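Local coordinates for protein cucumber peeling cupredoxin (Cucumis sativus, PDB 1JER) that binds a single copper ion as a plant blue copper protein of the phytocyanin family and probably transfers electrons, at residues A[13-17]-A[98-102]; A[30-34]-A[104-109]; A[53-58]-A[86-90]. One frame throughout, in Å; residues are numbered along the deposited sequence.

Contact 1: A[13-17]-A[98-102]. With CU (copper (II) ion), chain B.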
loop_
_atom_site.group_PDB
_atom_site.type_symbol
_atom_site.label_atom_id
_atom_site.label_comp_id
_atom_site.label_asym_id
_atom_site.label_seq_id
_atom_site.Cartn_x
_atom_site.Cartn_y
_atom_site.Cartn_z
ATOM N N GLY A 13 17.260 -1.662 1.992
ATOM C CA GLY A 13 16.197 -2.026 1.059
ATOM C C GLY A 13 16.021 -3.527 0.998
ATOM O O GLY A 13 16.468 -4.262 1.874
ATOM N N TRP A 14 15.326 -3.982 -0.044
ATOM C CA TRP A 14 14.955 -5.394 -0.177
ATOM C C TRP A 14 15.882 -6.038 -1.230
ATOM O O TRP A 14 15.775 -5.685 -2.401
ATOM C CB TRP A 14 13.526 -5.407 -0.730
ATOM C CG TRP A 14 12.811 -6.709 -0.819
ATOM C CD1 TRP A 14 12.127 -7.108 -1.967
ATOM C CD2 TRP A 14 12.591 -7.734 0.141
ATOM N NE1 TRP A 14 11.543 -8.336 -1.737
ATOM C CE2 TRP A 14 11.802 -8.747 -0.466
ATOM C CE3 TRP A 14 13.004 -7.937 1.472
ATOM C CZ2 TRP A 14 11.398 -9.907 0.169
ATOM C CZ3 TRP A 14 12.589 -9.116 2.109
ATOM C CH2 TRP A 14 11.805 -10.086 1.482
ATOM N N SER A 15 16.799 -6.872 -0.785
ATOM C CA SER A 15 17.708 -7.516 -1.786
ATOM C C SER A 15 18.191 -8.807 -1.189
ATOM O O SER A 15 17.791 -9.173 -0.051
ATOM C CB SER A 15 18.841 -6.603 -2.202
ATOM O OG SER A 15 19.674 -6.240 -1.128
ATOM N N VAL A 16 19.018 -9.559 -1.889
ATOM C CA VAL A 16 19.544 -10.777 -1.245
ATOM C C VAL A 16 20.685 -10.361 -0.330
ATOM O O VAL A 16 21.664 -9.753 -0.751
ATOM C CB VAL A 16 20.147 -11.694 -2.372
ATOM C CG1 VAL A 16 20.740 -12.929 -1.727
ATOM C CG2 VAL A 16 18.983 -12.067 -3.299
ATOM N N PRO A 17 20.579 -10.688 0.951
ATOM C CA PRO A 17 21.532 -10.146 1.916
ATOM C C PRO A 17 22.839 -10.956 1.956
ATOM O O PRO A 17 22.872 -12.090 1.490
ATOM C CB PRO A 17 20.790 -10.364 3.254
ATOM C CG PRO A 17 20.053 -11.656 3.025
ATOM C CD PRO A 17 19.601 -11.618 1.576
ATOM N N ASN A 98 18.281 -17.952 -0.110
ATOM C CA ASN A 98 19.461 -17.194 0.228
ATOM C C ASN A 98 19.178 -16.102 1.231
ATOM O O ASN A 98 19.993 -15.253 1.570
ATOM C CB ASN A 98 20.140 -16.664 -1.044
ATOM C CG ASN A 98 20.947 -17.822 -1.682
ATOM O OD1 ASN A 98 20.784 -18.121 -2.849
ATOM N ND2 ASN A 98 21.750 -18.472 -0.853
ATOM N N GLY A 99 17.960 -16.148 1.839
ATOM C CA GLY A 99 17.702 -15.192 2.931
ATOM C C GLY A 99 16.841 -14.017 2.611
ATOM O O GLY A 99 16.642 -13.101 3.466
ATOM N N GLN A 100 16.323 -13.902 1.391
ATOM C CA GLN A 100 15.474 -12.744 1.086
ATOM C C GLN A 100 14.026 -13.132 1.450
ATOM O O GLN A 100 13.207 -13.448 0.603
ATOM C CB GLN A 100 15.527 -12.292 -0.358
ATOM C CG GLN A 100 14.854 -10.970 -0.619
ATOM C CD GLN A 100 15.013 -10.465 -2.041
ATOM O OE1 GLN A 100 15.361 -11.231 -2.949
ATOM N NE2 GLN A 100 14.807 -9.179 -2.245
ATOM N N LYS A 101 13.788 -13.092 2.756
ATOM C CA LYS A 101 12.423 -13.458 3.254
ATOM C C LYS A 101 12.314 -12.759 4.638
ATOM O O LYS A 101 13.337 -12.441 5.255
ATOM C CB LYS A 101 12.413 -14.989 3.474
ATOM C CG LYS A 101 13.491 -15.453 4.443
ATOM C CD LYS A 101 13.754 -16.944 4.310
ATOM C CE LYS A 101 12.486 -17.765 4.333
ATOM N NZ LYS A 101 12.798 -19.246 4.508
ATOM N N LEU A 102 11.093 -12.440 5.010
ATOM C CA LEU A 102 10.912 -11.596 6.231
ATOM C C LEU A 102 9.638 -12.092 6.935
ATOM O O LEU A 102 8.631 -12.349 6.324
ATOM C CB LEU A 102 10.651 -10.159 5.687
ATOM C CG LEU A 102 10.111 -9.198 6.785
ATOM C CD1 LEU A 102 11.280 -8.710 7.628
ATOM C CD2 LEU A 102 9.452 -7.988 6.088
HETATM CU CU CU B . 14.791 -11.272 -5.083
#
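The amide arm of Q100 lies across W14, and through its oxygen this arm reaches the copper. Q100 OE1 binds the copper ion at 2.2 Å, completing a site whose other ligands are H47, C90 and H95. CG is anti to the backbone N (chi1 -170°) and the chain runs on extended, which takes the carboxamide past the indole and out to the metal. V16 CG2 packs beside the ligand oxygen, 3.7 Å from Q100 OE1.

The ring contact is of CH-pi type. Q100 CG sits 3.6 Å from the centroid of the W14 six-membered ring, almost straight above it. Further out, Q100 NE2 hovers over the same face, 3.4 Å from W14 CD1, with the amide plane turned 50° from the indole. The two nitrogens do not bond to each other, since W14 NE1 and Q100 NE2 are both donors; the indole N-H goes instead to N48 O.

This is the cupredoxin type 1 copper site in its stellacyanin form, where glutamine takes the axial place that methionine holds in most relatives.

The backbone brings Q100 there in an inverse gamma turn, with a weak bond of 2.9 Å from K101 N to G99 O. The proline ring makes van der Waals contact with the G99 carbonyl, P17 CG lying 3.7 Å from G99 O; a side chain on G99 would probably crowd P17 CG. Apolar packing is found at V16 CG1, which meets N98 CB at 3.8 Å, and at W14 CZ3, which touches L102 CB where L102 also packs on helix 22-28.

Contact 2: A[30-34]-A[104-109]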
loop_
_atom_site.group_PDB
_atom_site.type_symbol
_atom_site.label_atom_id
_atom_site.label_comp_id
_atom_site.label_asym_id
_atom_site.label_seq_id
_atom_site.Cartn_x
_atom_site.Cartn_y
_atom_site.Cartn_z
ATOM N N LYS A 30 12.101 -3.692 15.649
ATOM C CA LYS A 30 10.935 -2.800 15.446
ATOM C C LYS A 30 9.689 -3.400 16.167
ATOM O O LYS A 30 9.666 -4.568 16.474
ATOM C CB LYS A 30 10.525 -2.884 13.941
ATOM C CG LYS A 30 11.687 -2.593 13.006
ATOM C CD LYS A 30 12.036 -1.148 12.993
ATOM C CE LYS A 30 13.108 -0.837 11.918
ATOM N NZ LYS A 30 13.062 0.641 11.639
ATOM N N THR A 31 8.666 -2.537 16.286
ATOM C CA THR A 31 7.344 -3.055 16.763
ATOM C C THR A 31 6.335 -2.730 15.636
ATOM O O THR A 31 6.357 -1.574 15.158
ATOM C CB THR A 31 6.922 -2.316 18.031
ATOM O OG1 THR A 31 7.763 -2.762 19.086
ATOM C CG2 THR A 31 5.484 -2.628 18.432
ATOM N N PHE A 32 5.602 -3.709 15.168
ATOM C CA PHE A 32 4.701 -3.464 14.015
ATOM C C PHE A 32 3.247 -3.487 14.521
ATOM O O PHE A 32 2.889 -4.470 15.161
ATOM C CB PHE A 32 4.877 -4.656 13.026
ATOM C CG PHE A 32 6.308 -4.702 12.484
ATOM C CD1 PHE A 32 6.707 -3.821 11.496
ATOM C CD2 PHE A 32 7.217 -5.607 13.003
ATOM C CE1 PHE A 32 8.016 -3.858 11.023
ATOM C CE2 PHE A 32 8.541 -5.632 12.544
ATOM C CZ PHE A 32 8.935 -4.751 11.552
ATOM N N ARG A 33 2.486 -2.461 14.211
ATOM C CA ARG A 33 1.079 -2.416 14.705
ATOM C C ARG A 33 0.105 -2.375 13.534
ATOM O O ARG A 33 0.441 -1.822 12.470
ATOM C CB ARG A 33 0.900 -1.107 15.490
ATOM C CG ARG A 33 1.776 -1.057 16.745
ATOM C CD ARG A 33 1.518 0.263 17.495
ATOM N NE ARG A 33 2.370 0.350 18.682
ATOM C CZ ARG A 33 2.091 -0.249 19.836
ATOM N NH1 ARG A 33 1.133 -1.182 19.910
ATOM N NH2 ARG A 33 2.727 0.083 20.964
ATOM N N VAL A 34 -1.081 -2.915 13.750
ATOM C CA VAL A 34 -2.122 -2.926 12.698
ATOM C C VAL A 34 -2.274 -1.503 12.202
ATOM O O VAL A 34 -2.230 -0.569 12.994
ATOM C CB VAL A 34 -3.473 -3.394 13.320
ATOM C CG1 VAL A 34 -4.601 -3.148 12.346
ATOM C CG2 VAL A 34 -3.387 -4.879 13.657
ATOM N N ILE A 104 7.180 -11.197 10.273
ATOM C CA ILE A 104 7.007 -10.169 11.306
ATOM C C ILE A 104 5.734 -10.460 12.109
ATOM O O ILE A 104 4.828 -11.124 11.645
ATOM C CB ILE A 104 6.875 -8.793 10.677
ATOM C CG1 ILE A 104 5.675 -8.657 9.727
ATOM C CG2 ILE A 104 8.156 -8.388 9.952
ATOM C CD1 ILE A 104 5.203 -7.212 9.603
ATOM N N ASN A 105 5.744 -9.935 13.345
ATOM C CA ASN A 105 4.572 -10.171 14.209
ATOM C C ASN A 105 3.852 -8.823 14.365
ATOM O O ASN A 105 4.479 -7.846 14.798
ATOM C CB ASN A 105 5.124 -10.583 15.606
ATOM C CG ASN A 105 3.948 -10.795 16.573
ATOM O OD1 ASN A 105 3.963 -10.254 17.691
ATOM N ND2 ASN A 105 2.978 -11.561 16.135
ATOM N N VAL A 106 2.597 -8.773 13.953
ATOM C CA VAL A 106 1.824 -7.543 14.014
ATOM C C VAL A 106 0.935 -7.536 15.271
ATOM O O VAL A 106 0.216 -8.513 15.513
ATOM C CB VAL A 106 0.911 -7.435 12.759
ATOM C CG1 VAL A 106 0.162 -6.105 12.765
ATOM C CG2 VAL A 106 1.857 -7.420 11.529
ATOM N N VAL A 107 1.048 -6.467 16.029
ATOM C CA VAL A 107 0.196 -6.361 17.259
ATOM C C VAL A 107 -0.802 -5.250 17.101
ATOM O O VAL A 107 -0.837 -4.425 16.174
ATOM C CB VAL A 107 1.107 -6.142 18.474
ATOM C CG1 VAL A 107 2.077 -7.304 18.640
ATOM C CG2 VAL A 107 1.801 -4.790 18.354
ATOM N N ALA A 108 -1.757 -5.168 18.054
ATOM C CA ALA A 108 -2.790 -4.125 17.902
ATOM C C ALA A 108 -2.235 -2.735 18.018
ATOM O O ALA A 108 -1.122 -2.491 18.474
ATOM C CB ALA A 108 -3.817 -4.336 19.070
ATOM N N ALA A 109 -3.046 -1.725 17.664
ATOM C CA ALA A 109 -2.565 -0.349 17.804
ATOM C C ALA A 109 -2.983 0.275 19.106
ATOM O O ALA A 109 -2.246 1.067 19.723
ATOM C CB ALA A 109 -2.888 0.463 16.589
HETATM O O HOH W 1 5.574 -6.251 16.703
#
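Residues 32-33 run parallel to the end of strand 101-107, with R33 paired to V107: V107 N donates to F32 O at 2.9 Å, nearly straight at 174°, and V34 N donates to V107 O at the same length. V107 thus uses both its N-H and its carbonyl on the residues flanking R33. One step back, F32 N and N105 O do not bond directly; water 1 bridges them, accepting from F32 N and donating to N105 O, 2.7 Å away.

F32 carries the buried side of the contact. I104 has its CG1 in the crowded position between backbone N and carbonyl carbon (chi1 60°), and its branches spread against the phenyl ring: I104 CD1 lies over the face, 4.2 Å from the F32 ring centroid, while I104 CG2 stands 3.8 Å from F32 CE2. H6 meets the same phenyl edge-to-face, and L38 packs against both F32 and I104. Replacing F32 by an alanine would take away the ring and is likely to leave I104 CD1 without its aromatic cover, opening a gap toward H6 and L38. V34 CG2 and V106 CG1 extend the apolar packing at 3.9 Å.

R33 points to the other face of the sheet, alongside V107. Its chain is extended from CG to NE, and R33 NH1 reaches A108 O at 3.0 Å; the carbonyl oxygen lies close to the guanidinium plane, though the bond is bent at the hydrogen. R33 N is held separately by D36 OD2.

A short edge strand added in parallel to the C-terminal strand, which on its other side pairs antiparallel with strand 84-89, belongs to the mixed sheets of the cupredoxin beta-sandwich.

Contact 3: A[53-58]-A[86-90]. With CU (copper (II) ion), chain B.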
loop_
_atom_site.group_PDB
_atom_site.type_symbol
_atom_site.label_atom_id
_atom_site.label_comp_id
_atom_site.label_asym_id
_atom_site.label_seq_id
_atom_site.Cartn_x
_atom_site.Cartn_y
_atom_site.Cartn_z
ATOM N N GLU A 53 1.064 -17.752 3.108
ATOM C CA GLU A 53 0.033 -18.100 4.074
ATOM C C GLU A 53 0.562 -18.736 5.348
ATOM O O GLU A 53 0.106 -18.389 6.449
ATOM C CB GLU A 53 -0.973 -19.050 3.409
ATOM C CG GLU A 53 -0.734 -19.355 1.961
ATOM C CD GLU A 53 0.646 -19.737 1.528
ATOM O OE1 GLU A 53 1.081 -20.897 1.686
ATOM O OE2 GLU A 53 1.331 -18.880 0.900
ATOM N N THR A 54 1.431 -19.724 5.227
ATOM C CA THR A 54 1.877 -20.562 6.320
ATOM C C THR A 54 3.375 -20.503 6.525
ATOM O O THR A 54 4.111 -20.270 5.564
ATOM C CB THR A 54 1.575 -22.080 6.012
ATOM O OG1 THR A 54 0.210 -22.195 5.589
ATOM C CG2 THR A 54 2.455 -22.491 4.824
ATOM N N LYS A 55 3.806 -20.782 7.760
ATOM C CA LYS A 55 5.196 -20.807 8.118
ATOM C C LYS A 55 5.964 -21.914 7.380
ATOM O O LYS A 55 7.156 -21.805 7.141
ATOM C CB LYS A 55 5.420 -20.985 9.634
ATOM C CG LYS A 55 6.919 -20.979 9.964
ATOM C CD LYS A 55 7.231 -21.468 11.344
ATOM C CE LYS A 55 8.713 -21.853 11.482
ATOM N NZ LYS A 55 9.589 -20.750 10.944
ATOM N N GLN A 56 5.247 -23.017 7.157
ATOM C CA GLN A 56 5.895 -24.207 6.538
ATOM C C GLN A 56 6.340 -23.840 5.131
ATOM O O GLN A 56 7.504 -24.059 4.785
ATOM C CB GLN A 56 4.899 -25.359 6.541
ATOM C CG GLN A 56 4.689 -26.057 7.858
ATOM C CD GLN A 56 4.151 -25.284 9.022
ATOM O OE1 GLN A 56 2.994 -24.834 9.108
ATOM N NE2 GLN A 56 4.974 -25.167 10.095
ATOM N N SER A 57 5.420 -23.240 4.370
ATOM C CA SER A 57 5.778 -22.817 2.996
ATOM C C SER A 57 6.885 -21.773 3.003
ATOM O O SER A 57 7.800 -21.802 2.169
ATOM C CB SER A 57 4.524 -22.178 2.364
ATOM O OG SER A 57 3.628 -23.214 2.026
ATOM N N PHE A 58 6.766 -20.782 3.899
ATOM C CA PHE A 58 7.797 -19.718 4.006
ATOM C C PHE A 58 9.126 -20.367 4.326
ATOM O O PHE A 58 10.184 -20.055 3.779
ATOM C CB PHE A 58 7.371 -18.874 5.259
ATOM C CG PHE A 58 8.346 -17.817 5.697
ATOM C CD1 PHE A 58 8.503 -16.649 4.927
ATOM C CD2 PHE A 58 9.102 -17.938 6.835
ATOM C CE1 PHE A 58 9.369 -15.662 5.348
ATOM C CE2 PHE A 58 10.004 -16.977 7.239
ATOM C CZ PHE A 58 10.116 -15.805 6.485
ATOM N N HIS A 86 3.155 -12.567 9.869
ATOM C CA HIS A 86 3.037 -12.345 8.414
ATOM C C HIS A 86 4.397 -12.752 7.806
ATOM O O HIS A 86 5.433 -12.574 8.423
ATOM C CB HIS A 86 2.700 -10.927 8.079
ATOM C CG HIS A 86 1.293 -10.527 8.420
ATOM N ND1 HIS A 86 0.901 -10.267 9.708
ATOM C CD2 HIS A 86 0.200 -10.358 7.653
ATOM C CE1 HIS A 86 -0.385 -9.950 9.720
ATOM N NE2 HIS A 86 -0.834 -9.989 8.495
ATOM N N TYR A 87 4.317 -13.323 6.618
ATOM C CA TYR A 87 5.546 -13.880 5.999
ATOM C C TYR A 87 5.643 -13.314 4.573
ATOM O O TYR A 87 4.701 -13.463 3.784
ATOM C CB TYR A 87 5.233 -15.416 5.817
ATOM C CG TYR A 87 5.072 -16.072 7.183
ATOM C CD1 TYR A 87 6.148 -16.171 8.039
ATOM C CD2 TYR A 87 3.828 -16.521 7.594
ATOM C CE1 TYR A 87 6.010 -16.754 9.300
ATOM C CE2 TYR A 87 3.680 -17.114 8.847
ATOM C CZ TYR A 87 4.772 -17.220 9.669
ATOM O OH TYR A 87 4.621 -17.793 10.927
ATOM N N PHE A 88 6.782 -12.741 4.237
ATOM C CA PHE A 88 6.895 -12.188 2.843
ATOM C C PHE A 88 8.204 -12.750 2.259
ATOM O O PHE A 88 9.209 -12.858 2.964
ATOM C CB PHE A 88 7.058 -10.675 2.937
ATOM C CG PHE A 88 5.852 -9.971 3.541
ATOM C CD1 PHE A 88 4.793 -9.606 2.748
ATOM C CD2 PHE A 88 5.845 -9.725 4.928
ATOM C CE1 PHE A 88 3.664 -9.001 3.299
ATOM C CE2 PHE A 88 4.704 -9.144 5.461
ATOM C CZ PHE A 88 3.662 -8.760 4.661
ATOM N N VAL A 89 8.176 -13.009 0.949
ATOM C CA VAL A 89 9.432 -13.525 0.363
ATOM C C VAL A 89 9.572 -12.897 -1.039
ATOM O O VAL A 89 8.642 -12.326 -1.564
ATOM C CB VAL A 89 9.330 -15.053 0.142
ATOM C CG1 VAL A 89 9.154 -15.768 1.486
ATOM C CG2 VAL A 89 8.130 -15.374 -0.745
ATOM N N CYS A 90 10.759 -13.105 -1.580
ATOM C CA CYS A 90 10.983 -12.800 -3.000
ATOM C C CYS A 90 10.997 -14.180 -3.712
ATOM O O CYS A 90 11.656 -15.100 -3.206
ATOM C CB CYS A 90 12.422 -12.209 -3.149
ATOM S SG CYS A 90 12.729 -11.962 -4.953
HETATM CU CU CU B . 14.791 -11.272 -5.083
#
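F58 N donates to T54 O at 3.2 Å, the bond that closes the first turn of helix 55-60; F58 packs on Y87 of strand 84-89, while T54 brings only its backbone near that ring. T54 takes the N-cap position, though its own side chain makes no capping bond. From this turn F58 reaches toward the strand: CG anti to the backbone N (chi1 173°) carries the phenyl ring against Y87 and V89.

Y87 CD1 sits over one face of the F58 ring, 3.6 Å from F58 CG. The two form an oblique aromatic pair, planes inclined at 41° and centroids 4.9 Å apart. F58 CD1 fits against Y87 CB and also against V89 CG1, at 3.6 Å from the latter, while F88 O lies at the edge of the phenyl ring near its plane.

One face of the Y87 ring takes K55 CA in a CH-pi contact, 4.2 Å from the ring centroid, and K55 CB comes within 3.5 Å of Y87 OH. The charged end of K55 bends away to a salt bridge with D59.

One residue past V89 the chain delivers C90, whose SG binds the copper at 2.2 Å. Residues 53-58 do not touch C90; they pack on the residues before it. No hydrogen bond joins 53-58 to 86-90, and the polar tie comes from the next strand, where K101 NZ bonds F58 O and K101 makes a cation-pi contact with the F58 ring. Between helix and strand 84-89, then, the fit rests mainly on ring and methyl packing.

Strand 101-107 serves contact 1 by its beginning and contact 2 by its end, on opposite sides of the chain's centre, with contact centres about 20 Å apart. Contact 3 uses its antiparallel neighbour, strand 84-89: L102 N probably bonds F88 O, and I104 O H86 N. All three are partly buried, contact 2 being the most exposed, with five of its ten touching residues on the surface. Contacts 1 and 3 lie nearer the copper: Q100 binds it within contact 1, and segment 86-90 ends in the ligand C90. Neither has a hydrogen bond across it, whereas contact 2 adds backbone bonds, a water and an arginine to an apolar core round F32.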